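Local coordinates for protein C-domain type II peptide synthetase (Streptomyces globisporus, PDB 4ZXW) that belongs to the condensation domains of peptide synthetases and has the two-lobed fold of the CoA-dependent acyltransferase clan, at residues R116-L121 / W394-S399; T127-R132 / V152-H157; G241-R246 / L426-N431. All coordinates share one frame; numbering follows the deposited sequence.

Contact 1. Residues R116-L121 / W394-S399. With FRU (beta-D-fructofuranose), chain C; SO4 (sulfate ion), chain H.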
loop_
_atom_site.group_PDB
_atom_site.type_symbol
_atom_site.label_atom_id
_atom_site.label_comp_id
_atom_site.label_asym_id
_atom_site.label_seq_id
_atom_site.Cartn_x
_atom_site.Cartn_y
_atom_site.Cartn_z
ATOM N N ARG A 116 -21.537 -6.762 7.014
ATOM C CA ARG A 116 -21.053 -8.133 7.105
ATOM C C ARG A 116 -19.877 -8.348 6.171
ATOM O O ARG A 116 -18.954 -9.104 6.481
ATOM C CB ARG A 116 -22.163 -9.130 6.786
ATOM C CG ARG A 116 -23.198 -9.148 7.839
ATOM C CD ARG A 116 -24.225 -10.207 7.546
ATOM N NE ARG A 116 -25.277 -10.069 8.520
ATOM C CZ ARG A 116 -26.265 -10.919 8.705
ATOM N NH1 ARG A 116 -26.354 -12.031 7.979
ATOM N NH2 ARG A 116 -27.166 -10.641 9.636
ATOM N N GLY A 117 -19.913 -7.674 5.028
ATOM C CA GLY A 117 -18.770 -7.646 4.141
ATOM C C GLY A 117 -17.501 -7.042 4.764
ATOM O O GLY A 117 -16.382 -7.534 4.551
ATOM N N GLU A 118 -17.661 -5.970 5.530
ATOM C CA GLU A 118 -16.503 -5.312 6.131
ATOM C C GLU A 118 -15.942 -6.204 7.218
ATOM O O GLU A 118 -14.740 -6.321 7.382
ATOM C CB GLU A 118 -16.875 -3.965 6.711
ATOM C CG GLU A 118 -17.243 -2.943 5.662
ATOM C CD GLU A 118 -16.603 -1.610 5.909
ATOM O OE1 GLU A 118 -15.605 -1.594 6.636
ATOM O OE2 GLU A 118 -17.087 -0.584 5.383
ATOM N N GLU A 119 -16.838 -6.852 7.950
ATOM C CA GLU A 119 -16.446 -7.762 9.010
ATOM C C GLU A 119 -15.692 -8.951 8.433
ATOM O O GLU A 119 -14.703 -9.400 8.989
ATOM C CB GLU A 119 -17.681 -8.194 9.784
ATOM C CG GLU A 119 -18.164 -7.074 10.679
ATOM C CD GLU A 119 -19.555 -7.291 11.228
ATOM O OE1 GLU A 119 -20.166 -8.343 10.935
ATOM O OE2 GLU A 119 -20.040 -6.392 11.951
ATOM N N LEU A 120 -16.127 -9.439 7.286
ATOM C CA LEU A 120 -15.408 -10.528 6.656
ATOM C C LEU A 120 -14.012 -10.081 6.232
ATOM O O LEU A 120 -13.047 -10.828 6.354
ATOM C CB LEU A 120 -16.164 -11.059 5.438
ATOM C CG LEU A 120 -15.382 -12.063 4.597
ATOM C CD1 LEU A 120 -14.875 -13.201 5.497
ATOM C CD2 LEU A 120 -16.255 -12.587 3.451
ATOM N N LEU A 121 -13.906 -8.870 5.701
ATOM C CA LEU A 121 -12.605 -8.367 5.252
ATOM C C LEU A 121 -11.659 -8.239 6.433
ATOM O O LEU A 121 -10.453 -8.548 6.347
ATOM C CB LEU A 121 -12.782 -7.016 4.557
ATOM C CG LEU A 121 -11.826 -6.552 3.474
ATOM C CD1 LEU A 121 -11.428 -7.679 2.558
ATOM C CD2 LEU A 121 -12.518 -5.434 2.676
ATOM N N TRP A 394 -13.203 0.146 -1.949
ATOM C CA TRP A 394 -12.136 0.990 -1.389
ATOM C C TRP A 394 -12.477 1.523 -0.020
ATOM O O TRP A 394 -11.624 1.551 0.871
ATOM C CB TRP A 394 -11.820 2.185 -2.294
ATOM C CG TRP A 394 -11.043 1.796 -3.476
ATOM C CD1 TRP A 394 -11.475 1.782 -4.772
ATOM C CD2 TRP A 394 -9.680 1.346 -3.497
ATOM N NE1 TRP A 394 -10.468 1.349 -5.601
ATOM C CE2 TRP A 394 -9.355 1.074 -4.846
ATOM C CE3 TRP A 394 -8.701 1.146 -2.504
ATOM C CZ2 TRP A 394 -8.101 0.606 -5.233
ATOM C CZ3 TRP A 394 -7.443 0.685 -2.890
ATOM C CH2 TRP A 394 -7.157 0.417 -4.245
ATOM N N GLU A 395 -13.711 1.980 0.121
ATOM C CA GLU A 395 -14.172 2.619 1.341
ATOM C C GLU A 395 -14.471 1.549 2.378
ATOM O O GLU A 395 -15.430 0.808 2.231
ATOM C CB GLU A 395 -15.420 3.444 1.068
ATOM C CG GLU A 395 -15.313 4.902 1.467
ATOM C CD GLU A 395 -16.582 5.666 1.131
ATOM O OE1 GLU A 395 -16.493 6.842 0.703
ATOM O OE2 GLU A 395 -17.672 5.072 1.293
ATOM N N ARG A 396 -13.616 1.414 3.378
ATOM C CA ARG A 396 -13.913 0.560 4.516
ATOM C C ARG A 396 -13.991 1.477 5.683
ATOM O O ARG A 396 -13.064 2.236 5.928
ATOM C CB ARG A 396 -12.836 -0.496 4.752
ATOM C CG ARG A 396 -12.604 -1.383 3.593
ATOM C CD ARG A 396 -11.295 -2.103 3.726
ATOM N NE ARG A 396 -11.180 -2.997 4.870
ATOM C CZ ARG A 396 -10.036 -3.602 5.196
ATOM N NH1 ARG A 396 -8.929 -3.357 4.493
ATOM N NH2 ARG A 396 -9.977 -4.439 6.234
ATOM N N GLN A 397 -15.083 1.445 6.410
ATOM C CA GLN A 397 -15.142 2.353 7.518
ATOM C C GLN A 397 -14.952 1.641 8.838
ATOM O O GLN A 397 -14.780 2.275 9.872
ATOM C CB GLN A 397 -16.440 3.136 7.439
ATOM C CG GLN A 397 -16.281 4.255 6.378
ATOM C CD GLN A 397 -17.568 4.917 6.029
ATOM O OE1 GLN A 397 -17.944 5.910 6.643
ATOM N NE2 GLN A 397 -18.268 4.371 5.036
ATOM N N LEU A 398 -14.885 0.323 8.788
ATOM C CA LEU A 398 -14.682 -0.456 9.989
ATOM C C LEU A 398 -13.192 -0.526 10.254
ATOM O O LEU A 398 -12.415 -1.031 9.449
ATOM C CB LEU A 398 -15.265 -1.836 9.827
ATOM C CG LEU A 398 -15.701 -2.571 11.073
ATOM C CD1 LEU A 398 -16.879 -1.874 11.663
ATOM C CD2 LEU A 398 -16.067 -3.983 10.661
ATOM N N SER A 399 -12.793 0.000 11.388
ATOM C CA SER A 399 -11.411 -0.049 11.756
ATOM C C SER A 399 -11.039 -1.426 12.357
ATOM O O SER A 399 -11.870 -2.324 12.551
ATOM C CB SER A 399 -11.121 1.076 12.718
ATOM O OG SER A 399 -11.353 2.313 12.080
HETATM C C1 FRU C . -8.754 -1.117 0.763
HETATM C C2 FRU C . -7.737 -0.251 1.514
HETATM C C3 FRU C . -8.235 0.342 2.826
HETATM C C4 FRU C . -7.612 1.747 3.025
HETATM C C5 FRU C . -7.417 2.140 1.564
HETATM C C6 FRU C . -6.134 2.960 1.431
HETATM O O1 FRU C . -8.830 -2.446 1.264
HETATM O O2 FRU C . -6.622 -1.008 1.974
HETATM O O3 FRU C . -8.650 -0.534 3.886
HETATM O O4 FRU C . -8.364 2.697 3.778
HETATM O O5 FRU C . -7.340 0.921 0.773
HETATM O O6 FRU C . -4.996 2.178 1.874
HETATM S S SO4 H . -29.793 -13.374 9.931
HETATM O O1 SO4 H . -28.940 -12.884 11.009
HETATM O O2 SO4 H . -28.970 -13.717 8.774
HETATM O O3 SO4 H . -30.505 -14.561 10.393
HETATM O O4 SO4 H . -30.762 -12.341 9.574
HETATM O O HOH W 1 -13.401 -3.457 6.748
#
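Glu-118, on a helix, turns its carboxylate onto the backbone of the loop 394-399 and takes up two successive amide N-H groups. The N of Gln-397 reaches OE2 at 3.0 Å in a nearly straight bond (166°) on the syn lone pair, and makes a weak second bond to OE1. The N of Leu-398 gives OE1 a 3.0 Å bond, likewise from the syn side but well out of the carboxylate plane. A glutamate suits the place because its two oxygens can hold two successive amides of an irregular loop; its chain bends at chi2 (-135°) to present both. One water accepts from Arg-396 NE and, 2.9 Å from Glu-118 OE1, probably donates to it, linking two groups whose charged atoms are not in contact.

Arg-396 NH2 is bound to Asn-122 and in a salt bridge with Glu-125, while NH1 makes two weak bonds, to O3 and O1 of beta-D-fructofuranose. The Leu-121 side chain crosses that of Arg-396 at about a right angle and lies over one face of the guanidinium, offset toward its rim, its CG 3.7 Å above the plane, while the water lies at the edge. The leucine thus covers a face that forms no N-H bonds and leaves the rim to polar partners. One residue after Glu-118, the CG of Glu-119 meets Leu-398 CD2 at 3.7 Å, its carboxylate being paired with Arg-115. Arg-116, pointing away from the loop, grips a sulfate ion with NH1 and NH2, and its NE is in a salt bridge with Glu-112.

The loop leaves strand 388-392 and runs on to strand 410-416. Helix 110-126 lies against it, and both segments also touch strand 47-55: Leu-121 at Ala-51 and Arg-396 at Val-49.

Contact 2. Residues T127-R132 / V152-H157. With 4T7 ((1R)-1-(naphthalen-2-yl)ethane-1,2-diol), chain E.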
loop_
_atom_site.group_PDB
_atom_site.type_symbol
_atom_site.label_atom_id
_atom_site.label_comp_id
_atom_site.label_asym_id
_atom_site.label_seq_id
_atom_site.Cartn_x
_atom_site.Cartn_y
_atom_site.Cartn_z
ATOM N N THR A 127 -6.077 -12.780 9.947
ATOM C CA THR A 127 -5.498 -14.118 9.948
ATOM C C THR A 127 -4.129 -14.072 9.284
ATOM O O THR A 127 -3.889 -13.215 8.477
ATOM C CB THR A 127 -6.412 -15.175 9.200
ATOM O OG1 THR A 127 -6.399 -14.942 7.781
ATOM C CG2 THR A 127 -7.853 -15.114 9.671
ATOM N N GLY A 128 -3.246 -15.010 9.623
ATOM C CA GLY A 128 -1.933 -15.110 9.019
ATOM C C GLY A 128 -1.813 -15.838 7.682
ATOM O O GLY A 128 -2.610 -16.691 7.344
ATOM N N LEU A 129 -0.773 -15.495 6.928
ATOM C CA LEU A 129 -0.454 -16.161 5.678
ATOM C C LEU A 129 1.079 -16.196 5.502
ATOM O O LEU A 129 1.734 -15.170 5.209
ATOM C CB LEU A 129 -1.135 -15.450 4.526
ATOM C CG LEU A 129 -0.753 -15.835 3.099
ATOM C CD1 LEU A 129 -0.748 -17.303 2.930
ATOM C CD2 LEU A 129 -1.721 -15.237 2.104
ATOM N N SER A 130 1.652 -17.374 5.718
ATOM C CA SER A 130 3.106 -17.548 5.788
ATOM C C SER A 130 3.743 -17.360 4.431
ATOM O O SER A 130 3.197 -17.838 3.441
ATOM C CB SER A 130 3.474 -18.952 6.317
ATOM O OG SER A 130 4.890 -19.106 6.340
ATOM N N VAL A 131 4.903 -16.696 4.389
ATOM C CA VAL A 131 5.671 -16.575 3.153
ATOM C C VAL A 131 6.574 -17.773 2.927
ATOM O O VAL A 131 7.141 -17.943 1.829
ATOM C CB VAL A 131 6.529 -15.276 3.142
ATOM C CG1 VAL A 131 7.864 -15.447 3.879
ATOM C CG2 VAL A 131 6.798 -14.881 1.726
ATOM N N ARG A 132 6.759 -18.578 3.972
ATOM C CA ARG A 132 7.755 -19.643 3.922
ATOM C C ARG A 132 7.271 -20.856 3.152
ATOM O O ARG A 132 8.069 -21.668 2.743
ATOM C CB ARG A 132 8.184 -20.013 5.331
ATOM C CG ARG A 132 8.992 -18.863 5.937
ATOM C CD ARG A 132 9.724 -19.240 7.178
ATOM N NE ARG A 132 8.788 -19.569 8.248
ATOM C CZ ARG A 132 8.198 -18.656 9.018
ATOM N NH1 ARG A 132 7.369 -19.041 9.968
ATOM N NH2 ARG A 132 8.430 -17.355 8.841
ATOM N N VAL A 152 -12.901 -11.758 -1.455
ATOM C CA VAL A 152 -11.741 -11.290 -0.731
ATOM C C VAL A 152 -10.502 -12.081 -1.122
ATOM O O VAL A 152 -10.459 -13.312 -1.023
ATOM C CB VAL A 152 -11.965 -11.388 0.757
ATOM C CG1 VAL A 152 -10.764 -10.821 1.502
ATOM C CG2 VAL A 152 -13.234 -10.628 1.148
ATOM N N LEU A 153 -9.499 -11.357 -1.584
ATOM C CA LEU A 153 -8.200 -11.929 -1.865
ATOM C C LEU A 153 -7.195 -11.354 -0.884
ATOM O O LEU A 153 -7.209 -10.150 -0.568
ATOM C CB LEU A 153 -7.761 -11.629 -3.295
ATOM C CG LEU A 153 -8.787 -12.037 -4.360
ATOM C CD1 LEU A 153 -8.205 -11.657 -5.699
ATOM C CD2 LEU A 153 -9.066 -13.514 -4.330
ATOM N N ILE A 154 -6.321 -12.230 -0.416
ATOM C CA ILE A 154 -5.260 -11.828 0.489
ATOM C C ILE A 154 -3.976 -12.489 -0.018
ATOM O O ILE A 154 -3.989 -13.620 -0.466
ATOM C CB ILE A 154 -5.608 -12.176 1.938
ATOM C CG1 ILE A 154 -4.550 -11.636 2.879
ATOM C CG2 ILE A 154 -5.764 -13.710 2.131
ATOM C CD1 ILE A 154 -4.865 -11.844 4.332
ATOM N N ALA A 155 -2.898 -11.714 -0.058
ATOM C CA ALA A 155 -1.644 -12.152 -0.649
ATOM C C ALA A 155 -0.492 -11.686 0.234
ATOM O O ALA A 155 -0.600 -10.640 0.863
ATOM C CB ALA A 155 -1.479 -11.588 -2.059
ATOM N N HIS A 156 0.591 -12.448 0.329
ATOM C CA HIS A 156 1.714 -11.938 1.125
ATOM C C HIS A 156 2.237 -10.687 0.441
ATOM O O HIS A 156 2.365 -10.622 -0.794
ATOM C CB HIS A 156 2.837 -12.957 1.317
ATOM C CG HIS A 156 3.671 -12.682 2.531
ATOM N ND1 HIS A 156 4.783 -11.868 2.507
ATOM C CD2 HIS A 156 3.514 -13.061 3.822
ATOM C CE1 HIS A 156 5.271 -11.758 3.726
ATOM N NE2 HIS A 156 4.522 -12.480 4.543
ATOM N N HIS A 157 2.520 -9.675 1.239
ATOM C CA HIS A 157 2.786 -8.349 0.670
ATOM C C HIS A 157 4.224 -8.296 0.099
ATOM O O HIS A 157 4.592 -7.334 -0.555
ATOM C CB HIS A 157 2.505 -7.288 1.747
ATOM C CG HIS A 157 2.489 -5.872 1.265
ATOM N ND1 HIS A 157 2.370 -5.520 -0.068
ATOM C CD2 HIS A 157 2.537 -4.709 1.955
ATOM C CE1 HIS A 157 2.370 -4.204 -0.173
ATOM N NE2 HIS A 157 2.467 -3.686 1.041
HETATM C CAI 4T7 E . 5.024 0.367 5.439
HETATM C CAM 4T7 E . 6.097 0.852 6.200
HETATM C CAG 4T7 E . 5.904 1.908 7.088
HETATM C CAD 4T7 E . 6.963 2.377 7.877
HETATM C CAC 4T7 E . 8.226 1.789 7.785
HETATM C CAF 4T7 E . 8.419 0.726 6.898
HETATM C CAL 4T7 E . 7.348 0.247 6.121
HETATM C CAH 4T7 E . 7.525 -0.816 5.233
HETATM C CAE 4T7 E . 6.456 -1.262 4.459
HETATM C CAK 4T7 E . 5.181 -0.701 4.549
HETATM C CAN 4T7 E . 4.095 -1.214 3.719
HETATM O OAB 4T7 E . 2.814 -1.328 4.390
HETATM C CAJ 4T7 E . 3.864 -0.365 2.455
HETATM O OAA 4T7 E . 2.790 -0.905 1.660
#
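Thr-127 brings its carbonyl O up to the CD1 of Ile-154 where the chain leaves helix 110-126 and runs beside strand 148-156, an inner strand of the six-stranded mixed sheet. The strand ends at His-156, which with the next residue, His-157, opens the HHxxxD signature of condensation domains; His-157 NE2 is hydrogen-bonded to hydroxyl OAA of the naphthyl diol at 2.9 Å. The Thr-127 hydroxyl is bound to Val-124 O, at the helix end.

Leu-129 then turns inward, and its CD2 lies 3.8 Å from Ile-154 O and 4.3 Å from Ile-154 CG2, a greasy branch laid on a buried strand. Its carbonyl O points at the edge of the His-156 imidazole, in the ring plane and 3.1 Å from CD2. Ser-130 faces away; its OG accepts from Arg-132 N, an ST turn that bends the chain.

Within this turn Val-131 lies over the His-156 ring, swung out with CG anti to the backbone N (chi1 -156°). With NE2 held by Gly-43 O and ND1 by Thr-158 OG1, the imidazole is probably fixed in rotation, offering valine a flat face. The CH-pi contact is nearly central: Val-131 CB stands 3.6 Å from the His-156 centroid, 5° off the ring normal.

Contact 3. Residues G241-R246 / L426-N431. With GLC (alpha-D-glucopyranose), chain B.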
loop_
_atom_site.group_PDB
_atom_site.type_symbol
_atom_site.label_atom_id
_atom_site.label_comp_id
_atom_site.label_asym_id
_atom_site.label_seq_id
_atom_site.Cartn_x
_atom_site.Cartn_y
_atom_site.Cartn_z
ATOM N N GLY A 241 1.971 -5.679 17.080
ATOM C CA GLY A 241 0.666 -5.667 16.468
ATOM C C GLY A 241 0.516 -4.383 15.682
ATOM O O GLY A 241 1.226 -3.376 15.943
ATOM N N THR A 242 -0.383 -4.426 14.698
ATOM C CA THR A 242 -0.666 -3.273 13.856
ATOM C C THR A 242 -2.178 -3.075 13.795
ATOM O O THR A 242 -2.923 -4.000 13.431
ATOM C CB THR A 242 -0.072 -3.422 12.450
ATOM O OG1 THR A 242 1.359 -3.531 12.532
ATOM C CG2 THR A 242 -0.413 -2.188 11.583
ATOM N N ALA A 243 -2.607 -1.872 14.196
ATOM C CA ALA A 243 -4.000 -1.434 14.141
ATOM C C ALA A 243 -4.184 -0.465 12.968
ATOM O O ALA A 243 -3.237 0.218 12.550
ATOM C CB ALA A 243 -4.428 -0.760 15.442
ATOM N N TRP A 244 -5.413 -0.395 12.466
ATOM C CA TRP A 244 -5.737 0.382 11.272
ATOM C C TRP A 244 -6.982 1.150 11.567
ATOM O O TRP A 244 -8.022 0.547 11.811
ATOM C CB TRP A 244 -5.962 -0.514 10.065
ATOM C CG TRP A 244 -4.719 -1.228 9.648
ATOM C CD1 TRP A 244 -4.290 -2.412 10.109
ATOM C CD2 TRP A 244 -3.748 -0.794 8.688
ATOM N NE1 TRP A 244 -3.106 -2.767 9.493
ATOM C CE2 TRP A 244 -2.755 -1.785 8.618
ATOM C CE3 TRP A 244 -3.617 0.339 7.892
ATOM C CZ2 TRP A 244 -1.658 -1.688 7.777
ATOM C CZ3 TRP A 244 -2.530 0.432 7.061
ATOM C CH2 TRP A 244 -1.565 -0.579 7.007
ATOM N N GLN A 245 -6.863 2.472 11.619
ATOM C CA GLN A 245 -8.031 3.304 11.802
ATOM C C GLN A 245 -8.426 3.796 10.415
ATOM O O GLN A 245 -7.611 4.391 9.688
ATOM C CB GLN A 245 -7.755 4.448 12.769
ATOM C CG GLN A 245 -7.836 4.001 14.225
ATOM C CD GLN A 245 -7.739 5.133 15.242
ATOM O OE1 GLN A 245 -8.277 6.242 15.057
ATOM N NE2 GLN A 245 -7.057 4.844 16.349
ATOM N N ARG A 246 -9.663 3.502 10.033
ATOM C CA ARG A 246 -10.064 3.670 8.650
ATOM C C ARG A 246 -10.978 4.866 8.603
ATOM O O ARG A 246 -11.642 5.165 9.582
ATOM C CB ARG A 246 -10.735 2.398 8.135
ATOM C CG ARG A 246 -9.775 1.200 8.253
ATOM C CD ARG A 246 -10.008 0.162 7.204
ATOM N NE ARG A 246 -8.903 -0.790 7.157
ATOM C CZ ARG A 246 -8.855 -1.927 7.845
ATOM N NH1 ARG A 246 -9.849 -2.280 8.637
ATOM N NH2 ARG A 246 -7.804 -2.717 7.745
ATOM N N LEU A 426 -5.045 5.119 8.721
ATOM C CA LEU A 426 -3.893 5.367 9.550
ATOM C C LEU A 426 -3.561 4.079 10.315
ATOM O O LEU A 426 -4.329 3.650 11.188
ATOM C CB LEU A 426 -4.169 6.499 10.525
ATOM C CG LEU A 426 -3.075 6.856 11.518
ATOM C CD1 LEU A 426 -1.810 7.273 10.820
ATOM C CD2 LEU A 426 -3.547 7.964 12.402
ATOM N N GLY A 427 -2.427 3.472 9.970
ATOM C CA GLY A 427 -1.980 2.249 10.594
ATOM C C GLY A 427 -0.783 2.532 11.474
ATOM O O GLY A 427 0.063 3.380 11.158
ATOM N N TYR A 428 -0.731 1.829 12.591
ATOM C CA TYR A 428 0.325 1.997 13.562
ATOM C C TYR A 428 0.475 0.721 14.393
ATOM O O TYR A 428 -0.417 -0.170 14.411
ATOM C CB TYR A 428 0.016 3.178 14.466
ATOM C CG TYR A 428 -1.348 3.022 15.079
ATOM C CD1 TYR A 428 -2.480 3.426 14.400
ATOM C CD2 TYR A 428 -1.512 2.453 16.319
ATOM C CE1 TYR A 428 -3.759 3.261 14.951
ATOM C CE2 TYR A 428 -2.781 2.302 16.886
ATOM C CZ TYR A 428 -3.900 2.714 16.186
ATOM O OH TYR A 428 -5.170 2.570 16.714
ATOM N N ASN A 429 1.631 0.647 15.045
ATOM C CA ASN A 429 2.012 -0.462 15.897
ATOM C C ASN A 429 1.460 -0.241 17.287
ATOM O O ASN A 429 1.749 0.766 17.948
ATOM C CB ASN A 429 3.535 -0.618 15.980
ATOM C CG ASN A 429 4.197 -0.870 14.637
ATOM O OD1 ASN A 429 5.354 -0.493 14.444
ATOM N ND2 ASN A 429 3.487 -1.506 13.708
ATOM N N THR A 430 0.674 -1.213 17.720
ATOM C CA THR A 430 -0.036 -1.132 18.978
ATOM C C THR A 430 0.907 -1.346 20.158
ATOM O O THR A 430 0.567 -0.993 21.271
ATOM C CB THR A 430 -1.198 -2.161 18.995
ATOM O OG1 THR A 430 -0.719 -3.463 18.638
ATOM C CG2 THR A 430 -2.294 -1.739 17.995
ATOM N N ASN A 431 2.099 -1.889 19.904
ATOM C CA ASN A 431 3.172 -1.943 20.914
ATOM C C ASN A 431 3.907 -0.619 21.089
ATOM O O ASN A 431 4.811 -0.554 21.890
ATOM C CB ASN A 431 4.220 -3.003 20.557
ATOM C CG ASN A 431 4.618 -2.943 19.094
ATOM O OD1 ASN A 431 3.761 -3.050 18.225
ATOM N ND2 ASN A 431 5.899 -2.725 18.817
HETATM C C1 GLC B . -5.563 -1.272 1.088
HETATM C C2 GLC B . -5.255 -2.756 1.256
HETATM C C3 GLC B . -4.735 -3.105 2.644
HETATM C C4 GLC B . -3.565 -2.196 2.971
HETATM C C5 GLC B . -3.963 -0.721 2.796
HETATM C C6 GLC B . -2.744 0.167 3.090
HETATM O O2 GLC B . -6.440 -3.506 1.040
HETATM O O3 GLC B . -4.284 -4.466 2.606
HETATM O O4 GLC B . -3.140 -2.448 4.318
HETATM O O5 GLC B . -4.459 -0.464 1.467
HETATM O O6 GLC B . -1.786 -0.035 2.047
#
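The indole of Trp-244, in an antiparallel strand pair at the edge of the five-stranded mixed sheet, lies between Gly-427 and a sugar: the glycine CA makes a CH-pi contact over one face, 3.7 Å from CE3, and O4 of alpha-D-glucopyranose lies over the opposite face, 3.6 Å from CH2. At the indole edge NE1 is bound to Ser-404 O. The ring of Tyr-428, on the other side of the sheet, has Ala-243 O over one face toward its rim, and its hydroxyl meets Gln-245 NE2 at 3.0 Å. That amide stands nearly perpendicular to the ring (80°) and donates within its own plane; Asp-435 also binds the tyrosine hydroxyl.

Strand 242-249 is the outermost here and 422-429 its neighbour. Ala-243 with Tyr-428 and Gln-245 with Leu-426 are hydrogen-bonded pairs, each joined by two N-H...O bonds. Between them Trp-244 faces Gly-427 in a non-hydrogen-bonded pair, and the missing side chain lets the indole settle directly on the backbone. Tyr-428 has its CG between the backbone N and carbonyl carbon (chi1 54°), which swings the ring across to Ala-243, small enough to lie beneath it with CB 3.6 Å from CZ. Met-438 of helix 435-454 packs on Gln-245, Leu-426 and Tyr-428.

In the last non-hydrogen-bonded pair, Asn-429 ND2 gives Thr-242 OG1 a weak bond, each having a partner at Ile-406, while Gln-367 holds the asparagine OD1. Thr-430 CG2 presses tightly on Ala-243 CB, at 3.5 Å. Last comes the 2.9 Å bond from Thr-430 N to Gly-241 O, with the donor 51° above the carbonyl plane.

Contact 2 lies within the six-stranded sheet lobe and contact 3 within the five-stranded one; their centres are 18 Å apart and their nearest atoms about 8 Å. Contact 1 lies between: its helix packs on contact 2 through Leu-121 and Val-152, and its loop reaches contact 3, where Ser-399 OG and Leu-398 O probably bond with Arg-246. Along the chain, contact 2 is nested inside the loop closed by contact 1, whereas contacts 1 and 3 interleave. The later half of the chain thus sends strand 388-392 into the first lobe's sheet before returning, as the latch of condensation domains does, and the sugars and the naphthyl diol lie in the region between the lobes.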